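Local coordinates for periplasmic binding protein/LacI transcriptional regulator (Burkholderia graminis C4D1M, PDB 5HQJ), which binds D-arabinose in the cleft between its two lobes and probably serves as the sugar-binding component of an ABC transporter, at residues A[87-92]-A[278-283]; A[113-118]-A[270-275]; A[171-176]-A[182-187]. All blocks are in the same frame, centred on the assembly; numbering follows the deposited sequence.

Contact 1: A[87-92]-A[278-283]; sequences GIAISV and DHLVAQ
Leu280 of helix 269-284 meets the backbone of strand 87-90, and this one side chain supplies the helix side of the contact. Most of the meeting is methyl against backbone. Leu280 CD1 lies 3.6 Å from Ala89 N and 3.7 Å from Ile88 N. It also comes within 3.8 Å of the carbonyl carbon C of Gly87, a residue that has no side chain to stand between them. The second branch, Leu280 CD2, sits 3.8 Å from Ile88 O. The forked end thus spreads over the backbone from Gly87 to Ala89. The second torsion of Leu280 is extended (chi2 -177°), which sets CD1 anti to CA.

One purely apolar pair adds to this. Ala89 CB points toward the helix and lies 3.9 Å from Leu280 CD1.

Several polar groups of the two segments bond elsewhere in the chain. The backbone of Ile88 pairs with Lys111 and Leu113, and that of Ala89 with Ala32 and Ile34. On the helix, His279 and Gln283 both bond to Glu288.

The short strand and helix axes come within 8.5 Å and run roughly antiparallel, at 151°. Strand 87-90 lies between strands 30-34 and 111-115 in the parallel sheet of its lobe. Helix 269-284 packs on one face, where Leu280 also touches Leu113. Ile88 points to the other face and meets Ile77 and Leu80 of helix 71-82.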
loop_
_atom_site.group_PDB
_atom_site.type_symbol
_atom_site.label_atom_id
_atom_site.label_comp_id
_atom_site.label_asym_id
_atom_site.label_seq_id
_atom_site.Cartn_x
_atom_site.Cartn_y
_atom_site.Cartn_z
ATOM N N GLY A 87 10.343 13.461 -15.480
ATOM C CA GLY A 87 9.287 13.148 -14.536
ATOM C C GLY A 87 9.655 12.072 -13.542
ATOM O O GLY A 87 10.358 11.121 -13.868
ATOM N N ILE A 88 9.158 12.233 -12.320
ATOM C CA ILE A 88 9.366 11.291 -11.234
ATOM C C ILE A 88 8.051 11.011 -10.517
ATOM O O ILE A 88 7.386 11.936 -10.028
ATOM C CB ILE A 88 10.360 11.816 -10.193
ATOM C CG1 ILE A 88 11.694 12.169 -10.850
ATOM C CG2 ILE A 88 10.527 10.791 -9.069
ATOM C CD1 ILE A 88 12.656 12.892 -9.924
ATOM N N ALA A 89 7.703 9.737 -10.429
ATOM C CA ALA A 89 6.598 9.284 -9.593
ATOM C C ALA A 89 7.173 8.400 -8.503
ATOM O O ALA A 89 7.992 7.500 -8.773
ATOM C CB ALA A 89 5.553 8.526 -10.408
ATOM N N ILE A 90 6.754 8.663 -7.269
ATOM C CA ILE A 90 7.301 7.957 -6.133
ATOM C C ILE A 90 6.222 7.563 -5.123
ATOM O O ILE A 90 5.299 8.322 -4.823
ATOM C CB ILE A 90 8.407 8.812 -5.447
ATOM C CG1 ILE A 90 8.997 8.054 -4.252
ATOM C CG2 ILE A 90 7.874 10.204 -5.050
ATOM C CD1 ILE A 90 10.151 8.761 -3.542
ATOM N N SER A 91 6.339 6.338 -4.632
ATOM C CA SER A 91 5.680 5.910 -3.400
ATOM C C SER A 91 6.648 6.082 -2.210
ATOM O O SER A 91 7.725 5.464 -2.181
ATOM C CB SER A 91 5.245 4.451 -3.524
ATOM O OG SER A 91 4.631 4.023 -2.336
ATOM N N VAL A 92 6.262 6.901 -1.230
ATOM C CA VAL A 92 7.173 7.359 -0.164
ATOM C C VAL A 92 7.115 6.527 1.115
ATOM O O VAL A 92 6.057 6.302 1.686
ATOM C CB VAL A 92 6.855 8.817 0.195
ATOM C CG1 VAL A 92 7.830 9.346 1.204
ATOM C CG2 VAL A 92 6.892 9.663 -1.056
ATOM N N ASP A 278 0.918 8.401 -17.175
ATOM C CA ASP A 278 0.069 9.254 -17.974
ATOM C C ASP A 278 -0.023 10.700 -17.483
ATOM O O ASP A 278 0.049 11.633 -18.291
ATOM C CB ASP A 278 -1.316 8.635 -18.057
ATOM C CG ASP A 278 -1.402 7.556 -19.120
ATOM O OD1 ASP A 278 -0.611 7.605 -20.095
ATOM O OD2 ASP A 278 -2.269 6.683 -18.982
ATOM N N HIS A 279 -0.141 10.904 -16.173
ATOM C CA HIS A 279 -0.153 12.260 -15.656
ATOM C C HIS A 279 1.238 12.897 -15.664
ATOM O O HIS A 279 1.360 14.100 -15.885
ATOM C CB HIS A 279 -0.778 12.265 -14.270
ATOM C CG HIS A 279 -2.271 12.190 -14.328
ATOM N ND1 HIS A 279 -3.065 13.298 -14.590
ATOM C CD2 HIS A 279 -3.111 11.136 -14.241
ATOM C CE1 HIS A 279 -4.331 12.922 -14.610
ATOM N NE2 HIS A 279 -4.392 11.616 -14.393
ATOM N N LEU A 280 2.289 12.108 -15.474
ATOM C CA LEU A 280 3.621 12.679 -15.615
ATOM C C LEU A 280 3.785 13.198 -17.044
ATOM O O LEU A 280 4.195 14.343 -17.266
ATOM C CB LEU A 280 4.697 11.656 -15.281
ATOM C CG LEU A 280 5.075 11.494 -13.799
ATOM C CD1 LEU A 280 6.220 10.497 -13.649
ATOM C CD2 LEU A 280 5.460 12.826 -13.143
ATOM N N VAL A 281 3.436 12.373 -18.023
ATOM C CA VAL A 281 3.614 12.767 -19.411
ATOM C C VAL A 281 2.797 14.018 -19.732
ATOM O O VAL A 281 3.272 14.932 -20.408
ATOM C CB VAL A 281 3.216 11.638 -20.393
ATOM C CG1 VAL A 281 3.228 12.167 -21.824
ATOM C CG2 VAL A 281 4.154 10.455 -20.254
ATOM N N ALA A 282 1.562 14.063 -19.251
ATOM C CA ALA A 282 0.709 15.208 -19.520
ATOM C C ALA A 282 1.256 16.489 -18.885
ATOM O O ALA A 282 1.115 17.575 -19.450
ATOM C CB ALA A 282 -0.681 14.940 -19.027
ATOM N N GLN A 283 1.866 16.364 -17.710
ATOM C CA GLN A 283 2.434 17.519 -17.025
ATOM C C GLN A 283 3.704 17.971 -17.735
ATOM O O GLN A 283 3.906 19.160 -17.952
ATOM C CB GLN A 283 2.719 17.195 -15.562
ATOM C CG GLN A 283 1.431 17.050 -14.696
ATOM C CD GLN A 283 1.730 16.527 -13.294
ATOM O OE1 GLN A 283 2.886 16.482 -12.879
ATOM N NE2 GLN A 283 0.690 16.115 -12.567
#

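Contact 2: A[113-118]-A[270-275]; sequences LTYDSD and VTMGSL. With 64K (alpha-D-arabinopyranose), chain B.
Met272, a selenomethionine, has CG anti to its carbonyl carbon (chi1 -69°) and an extended second torsion, which carry its SE atom out from helix 269-284 to Asp116. The side chain of Asp116 has CG anti to the backbone N (chi1 175°), and its carboxylate meets the bound arabinose. Met272 SE packs 3.7 Å from Asp116 CA, so selenium lies against the stem of a ligand-binding residue. Met272 CB lies 4.2 Å from Tyr115 CD2, oblique to the ring.

Asp116 follows the end of strand 111-115 in the parallel sheet of this lobe. It is the middle residue of a classic gamma turn: its phi is positive, and Ser117 N bonds to Tyr115 O at 2.7 Å. This turn places the carboxylate in the sugar cleft of the periplasmic binding protein fold. Each carboxylate oxygen accepts a different sugar hydroxyl. The sugar's O2 donates to Asp116 OD1 at 2.6 Å, and its O1 donates to Asp116 OD2 at 2.6 Å. Asp247, Arg168, Asn164, Gln267 and Gln219 also bond to the sugar. Across the turn, Thr114 OG1 donates to Asp118 OD1 at 2.7 Å from above the carboxylate plane, while Asp118 OD2 forms a salt bridge with Arg124.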
loop_
_atom_site.group_PDB
_atom_site.type_symbol
_atom_site.label_atom_id
_atom_site.label_comp_id
_atom_site.label_asym_id
_atom_site.label_seq_id
_atom_site.Cartn_x
_atom_site.Cartn_y
_atom_site.Cartn_z
ATOM N N LEU A 113 5.166 13.671 -8.840
ATOM C CA LEU A 113 3.943 13.291 -8.178
ATOM C C LEU A 113 4.160 12.048 -7.334
ATOM O O LEU A 113 5.185 11.347 -7.454
ATOM C CB LEU A 113 2.827 13.065 -9.206
ATOM C CG LEU A 113 2.927 11.915 -10.226
ATOM C CD1 LEU A 113 2.551 10.555 -9.624
ATOM C CD2 LEU A 113 2.032 12.189 -11.453
ATOM N N THR A 114 3.198 11.780 -6.462
ATOM C CA THR A 114 3.245 10.572 -5.642
ATOM C C THR A 114 2.130 9.616 -5.998
ATOM O O THR A 114 1.135 10.027 -6.610
ATOM C CB THR A 114 3.173 10.924 -4.156
ATOM O OG1 THR A 114 1.997 11.704 -3.892
ATOM C CG2 THR A 114 4.405 11.720 -3.775
ATOM N N TYR A 115 2.333 8.345 -5.637
ATOM C CA TYR A 115 1.313 7.291 -5.814
ATOM C C TYR A 115 1.451 6.334 -4.630
ATOM O O TYR A 115 2.529 6.221 -4.038
ATOM C CB TYR A 115 1.455 6.576 -7.188
ATOM C CG TYR A 115 2.621 5.635 -7.252
ATOM C CD1 TYR A 115 3.911 6.130 -7.437
ATOM C CD2 TYR A 115 2.463 4.276 -7.053
ATOM C CE1 TYR A 115 5.002 5.296 -7.443
ATOM C CE2 TYR A 115 3.561 3.418 -7.053
ATOM C CZ TYR A 115 4.828 3.949 -7.251
ATOM O OH TYR A 115 5.934 3.147 -7.246
ATOM N N ASP A 116 0.329 5.716 -4.255
ATOM C CA ASP A 116 0.254 4.699 -3.209
ATOM C C ASP A 116 0.452 5.234 -1.797
ATOM O O ASP A 116 -0.406 5.027 -0.944
ATOM C CB ASP A 116 1.280 3.586 -3.498
ATOM C CG ASP A 116 1.343 2.577 -2.399
ATOM O OD1 ASP A 116 0.282 2.034 -2.008
ATOM O OD2 ASP A 116 2.455 2.368 -1.910
ATOM N N SER A 117 1.608 5.866 -1.568
ATOM C CA SER A 117 1.946 6.454 -0.266
ATOM C C SER A 117 2.501 7.871 -0.455
ATOM O O SER A 117 3.567 8.110 -1.038
ATOM C CB SER A 117 2.943 5.595 0.519
ATOM O OG SER A 117 2.755 5.829 1.934
ATOM N N ASP A 118 1.722 8.821 0.047
ATOM C CA ASP A 118 1.963 10.245 -0.190
ATOM C C ASP A 118 3.026 10.879 0.722
ATOM O O ASP A 118 3.350 10.341 1.787
ATOM C CB ASP A 118 0.641 11.015 -0.022
ATOM C CG ASP A 118 0.671 12.385 -0.684
ATOM O OD1 ASP A 118 1.647 12.697 -1.381
ATOM O OD2 ASP A 118 -0.300 13.158 -0.510
ATOM N N VAL A 270 -2.028 -1.459 -10.448
ATOM C CA VAL A 270 -1.772 -1.386 -11.881
ATOM C C VAL A 270 -2.224 -0.016 -12.377
ATOM O O VAL A 270 -1.501 0.662 -13.095
ATOM C CB VAL A 270 -2.512 -2.506 -12.672
ATOM C CG1 VAL A 270 -2.128 -2.427 -14.118
ATOM C CG2 VAL A 270 -2.140 -3.832 -12.149
ATOM N N THR A 271 -3.463 0.348 -12.031
ATOM C CA THR A 271 -4.056 1.607 -12.390
ATOM C C THR A 271 -3.219 2.777 -11.828
ATOM O O THR A 271 -3.022 3.788 -12.508
ATOM C CB THR A 271 -5.560 1.667 -11.909
ATOM O OG1 THR A 271 -6.364 0.746 -12.663
ATOM C CG2 THR A 271 -6.123 3.054 -12.064
HETATM N N MSE A 272 -2.743 2.672 -10.590
HETATM C CA MSE A 272 -1.841 3.698 -10.056
HETATM C C MSE A 272 -0.618 3.927 -10.949
HETATM O O MSE A 272 -0.264 5.067 -11.242
HETATM C CB MSE A 272 -1.358 3.348 -8.638
HETATM C CG MSE A 272 -2.410 3.407 -7.533
HETATM SE SE MSE A 272 -1.507 2.862 -5.917
HETATM C CE MSE A 272 -2.976 1.922 -5.072
ATOM N N GLY A 273 0.050 2.859 -11.363
ATOM C CA GLY A 273 1.263 3.004 -12.163
ATOM C C GLY A 273 0.954 3.573 -13.527
ATOM O O GLY A 273 1.677 4.421 -14.078
ATOM N N SER A 274 -0.155 3.120 -14.102
ATOM C CA SER A 274 -0.576 3.636 -15.381
ATOM C C SER A 274 -0.881 5.143 -15.337
ATOM O O SER A 274 -0.392 5.944 -16.150
ATOM C CB SER A 274 -1.821 2.862 -15.828
ATOM O OG SER A 274 -2.074 3.139 -17.164
ATOM N N LEU A 275 -1.722 5.526 -14.382
ATOM C CA LEU A 275 -2.047 6.943 -14.180
ATOM C C LEU A 275 -0.827 7.761 -13.831
ATOM O O LEU A 275 -0.689 8.890 -14.294
ATOM C CB LEU A 275 -3.085 7.099 -13.073
ATOM C CG LEU A 275 -4.478 6.596 -13.443
ATOM C CD1 LEU A 275 -5.304 6.660 -12.199
ATOM C CD2 LEU A 275 -5.148 7.386 -14.620
HETATM O O2 64K B . -0.238 0.203 -0.209
HETATM C C2 64K B . 0.780 -0.574 0.510
HETATM C C3 64K B . 0.482 -2.020 0.281
HETATM O O3 64K B . -0.628 -2.385 1.071
HETATM C C4 64K B . 1.630 -2.920 0.723
HETATM O O4 64K B . 1.796 -2.919 2.153
HETATM C C5 64K B . 2.883 -2.450 0.134
HETATM O O5 64K B . 3.158 -1.114 0.622
HETATM C C1 64K B . 2.145 -0.229 -0.016
HETATM O O1 64K B . 2.431 1.072 0.324
#

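Contact 3: A[171-176]-A[182-187]; sequences GIKKGL and IKVVET
Leu176 and Val184 join the helix and the second strand of a beta-alpha-beta unit, made of strand 150-156, helix 163-176 and strand 181-188. Leu176 CD1 touches Val184 CG2 at 3.7 Å. The other methyl of the leucine, CD2, lies 4.1 Å from Ile182 CG2. Leu176 crosses both of these side chains at about a right angle: CD1 reaches both, and CD2 packs on Ile182 alone of the two. Ile182 and Val184 are two apart on the strand, and both point toward the helix.

The helix runs back over one face of the sheet, roughly antiparallel to the strands it connects, as the middle element of such a unit does. The short helix and strand axes make an angle of 149°. Strand 181-188 is the outermost strand of this sheet within the chain, and it pairs with strand 150-156 through Lys183, Val185 and Glu186. Leu176 reaches inward to Phe215 of strand 211-216 as well.

Toward solvent, the contact turns polar. Lys173 has CG anti to its carbonyl carbon (chi1 -69°) and an extended chain beyond, which brings its end slantwise to Thr187. Lys173 CE lies 3.5 Å from Thr187 OG1. A water then bridges the two residues. It accepts from Lys173 NZ at 3.1 Å and is hydrogen-bonded to Thr187 OG1 at 2.7 Å. A second water sits between two backbone carbonyls at the end of the helix, 2.7 Å from Leu176 O and 2.7 Å from Ile182 O. Further acceptors compete for its protons, so it may not serve both carbonyls at once.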
loop_
_atom_site.group_PDB
_atom_site.type_symbol
_atom_site.label_atom_id
_atom_site.label_comp_id
_atom_site.label_asym_id
_atom_site.label_seq_id
_atom_site.Cartn_x
_atom_site.Cartn_y
_atom_site.Cartn_z
ATOM N N GLY A 171 -8.189 4.810 10.471
ATOM C CA GLY A 171 -9.523 4.472 10.006
ATOM C C GLY A 171 -10.164 3.304 10.737
ATOM O O GLY A 171 -11.338 3.350 11.111
ATOM N N ILE A 172 -9.402 2.249 10.976
ATOM C CA ILE A 172 -9.895 1.123 11.749
ATOM C C ILE A 172 -10.265 1.570 13.148
ATOM O O ILE A 172 -11.350 1.222 13.597
ATOM C CB ILE A 172 -8.845 -0.033 11.827
ATOM C CG1 ILE A 172 -8.542 -0.639 10.429
ATOM C CG2 ILE A 172 -9.291 -1.075 12.820
ATOM C CD1 ILE A 172 -7.311 -1.524 10.378
ATOM N N LYS A 173 -9.378 2.270 13.852
ATOM C CA LYS A 173 -9.634 2.598 15.239
ATOM C C LYS A 173 -10.841 3.555 15.325
ATOM O O LYS A 173 -11.695 3.375 16.165
ATOM C CB LYS A 173 -8.379 3.162 15.906
ATOM C CG LYS A 173 -7.337 2.103 16.068
ATOM C CD LYS A 173 -6.107 2.590 16.871
ATOM C CE LYS A 173 -5.201 1.439 17.302
ATOM N NZ LYS A 173 -4.090 2.015 18.148
ATOM N N LYS A 174 -10.934 4.537 14.448
ATOM C CA LYS A 174 -12.100 5.451 14.489
ATOM C C LYS A 174 -13.405 4.694 14.196
ATOM O O LYS A 174 -14.414 4.888 14.886
ATOM C CB LYS A 174 -11.891 6.607 13.512
ATOM C CG LYS A 174 -12.904 7.719 13.620
ATOM C CD LYS A 174 -12.706 8.765 12.528
ATOM C CE LYS A 174 -11.330 9.403 12.597
ATOM N NZ LYS A 174 -11.230 10.583 11.702
ATOM N N GLY A 175 -13.390 3.789 13.224
ATOM C CA GLY A 175 -14.557 2.990 12.869
ATOM C C GLY A 175 -14.972 2.042 13.976
ATOM O O GLY A 175 -16.146 1.892 14.300
ATOM N N LEU A 176 -14.011 1.382 14.610
ATOM C CA LEU A 176 -14.327 0.446 15.697
ATOM C C LEU A 176 -14.912 1.107 16.941
ATOM O O LEU A 176 -15.547 0.442 17.727
ATOM C CB LEU A 176 -13.099 -0.357 16.088
ATOM C CG LEU A 176 -12.646 -1.423 15.083
ATOM C CD1 LEU A 176 -11.414 -2.115 15.647
ATOM C CD2 LEU A 176 -13.715 -2.459 14.797
ATOM N N ILE A 182 -16.120 -4.256 21.180
ATOM C CA ILE A 182 -14.847 -4.576 20.557
ATOM C C ILE A 182 -13.723 -3.774 21.164
ATOM O O ILE A 182 -13.863 -2.596 21.433
ATOM C CB ILE A 182 -14.894 -4.318 19.048
ATOM C CG1 ILE A 182 -15.825 -5.353 18.409
ATOM C CG2 ILE A 182 -13.487 -4.368 18.435
ATOM C CD1 ILE A 182 -16.049 -5.132 16.936
ATOM N N LYS A 183 -12.610 -4.445 21.407
ATOM C CA LYS A 183 -11.431 -3.813 21.965
ATOM C C LYS A 183 -10.209 -4.159 21.167
ATOM O O LYS A 183 -9.988 -5.351 20.912
ATOM C CB LYS A 183 -11.261 -4.293 23.413
ATOM C CG LYS A 183 -10.098 -3.730 24.178
ATOM C CD LYS A 183 -10.554 -3.222 25.528
ATOM C CE LYS A 183 -9.582 -2.213 26.091
ATOM N NZ LYS A 183 -9.558 -0.968 25.277
ATOM N N VAL A 184 -9.440 -3.169 20.756
ATOM C CA VAL A 184 -8.152 -3.376 20.125
ATOM C C VAL A 184 -7.131 -3.657 21.217
ATOM O O VAL A 184 -6.787 -2.777 22.053
ATOM C CB VAL A 184 -7.696 -2.178 19.284
ATOM C CG1 VAL A 184 -6.338 -2.465 18.675
ATOM C CG2 VAL A 184 -8.722 -1.861 18.174
ATOM N N VAL A 185 -6.685 -4.903 21.261
ATOM C CA VAL A 185 -5.738 -5.332 22.303
ATOM C C VAL A 185 -4.278 -5.259 21.858
ATOM O O VAL A 185 -3.369 -5.285 22.697
ATOM C CB VAL A 185 -6.081 -6.752 22.840
ATOM C CG1 VAL A 185 -7.489 -6.743 23.523
ATOM C CG2 VAL A 185 -5.931 -7.824 21.786
ATOM N N GLU A 186 -4.035 -5.082 20.574
ATOM C CA GLU A 186 -2.672 -5.050 20.044
ATOM C C GLU A 186 -2.604 -4.352 18.725
ATOM O O GLU A 186 -3.448 -4.583 17.844
ATOM C CB GLU A 186 -2.128 -6.457 19.843
ATOM C CG GLU A 186 -0.717 -6.488 19.259
ATOM C CD GLU A 186 -0.088 -7.864 19.354
ATOM O OE1 GLU A 186 -0.336 -8.552 20.362
ATOM O OE2 GLU A 186 0.623 -8.251 18.406
ATOM N N THR A 187 -1.610 -3.485 18.588
ATOM C CA THR A 187 -1.237 -2.913 17.289
ATOM C C THR A 187 0.275 -3.011 17.184
ATOM O O THR A 187 0.984 -2.432 18.010
ATOM C CB THR A 187 -1.683 -1.442 17.118
ATOM O OG1 THR A 187 -3.106 -1.347 17.269
ATOM C CG2 THR A 187 -1.225 -0.905 15.746
HETATM O O HOH W 1 -3.458 -0.545 19.809
HETATM O O HOH W 2 -14.292 -0.305 20.045
#

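How the contacts relate
From the N terminus, after two other strands of the same parallel sheet, the chain lays down strand 87-90 and then its neighbour, strand 111-115. After one more strand of that sheet it crosses to the other lobe, where contact 3 closes a short loop between a helix and the strand that follows. Much later, helix 269-284 returns to the first lobe. It closes contact 2 with its earlier turns and contact 1 with its later ones. Contact 3 therefore nests within contact 2, and contact 2 within contact 1. Contacts 1 and 2 touch, and Ser91 OG probably bonds to Asp116 OD2 as a second-shell partner. Contact 3 stays about 14 Å from contact 2 at the nearest atoms.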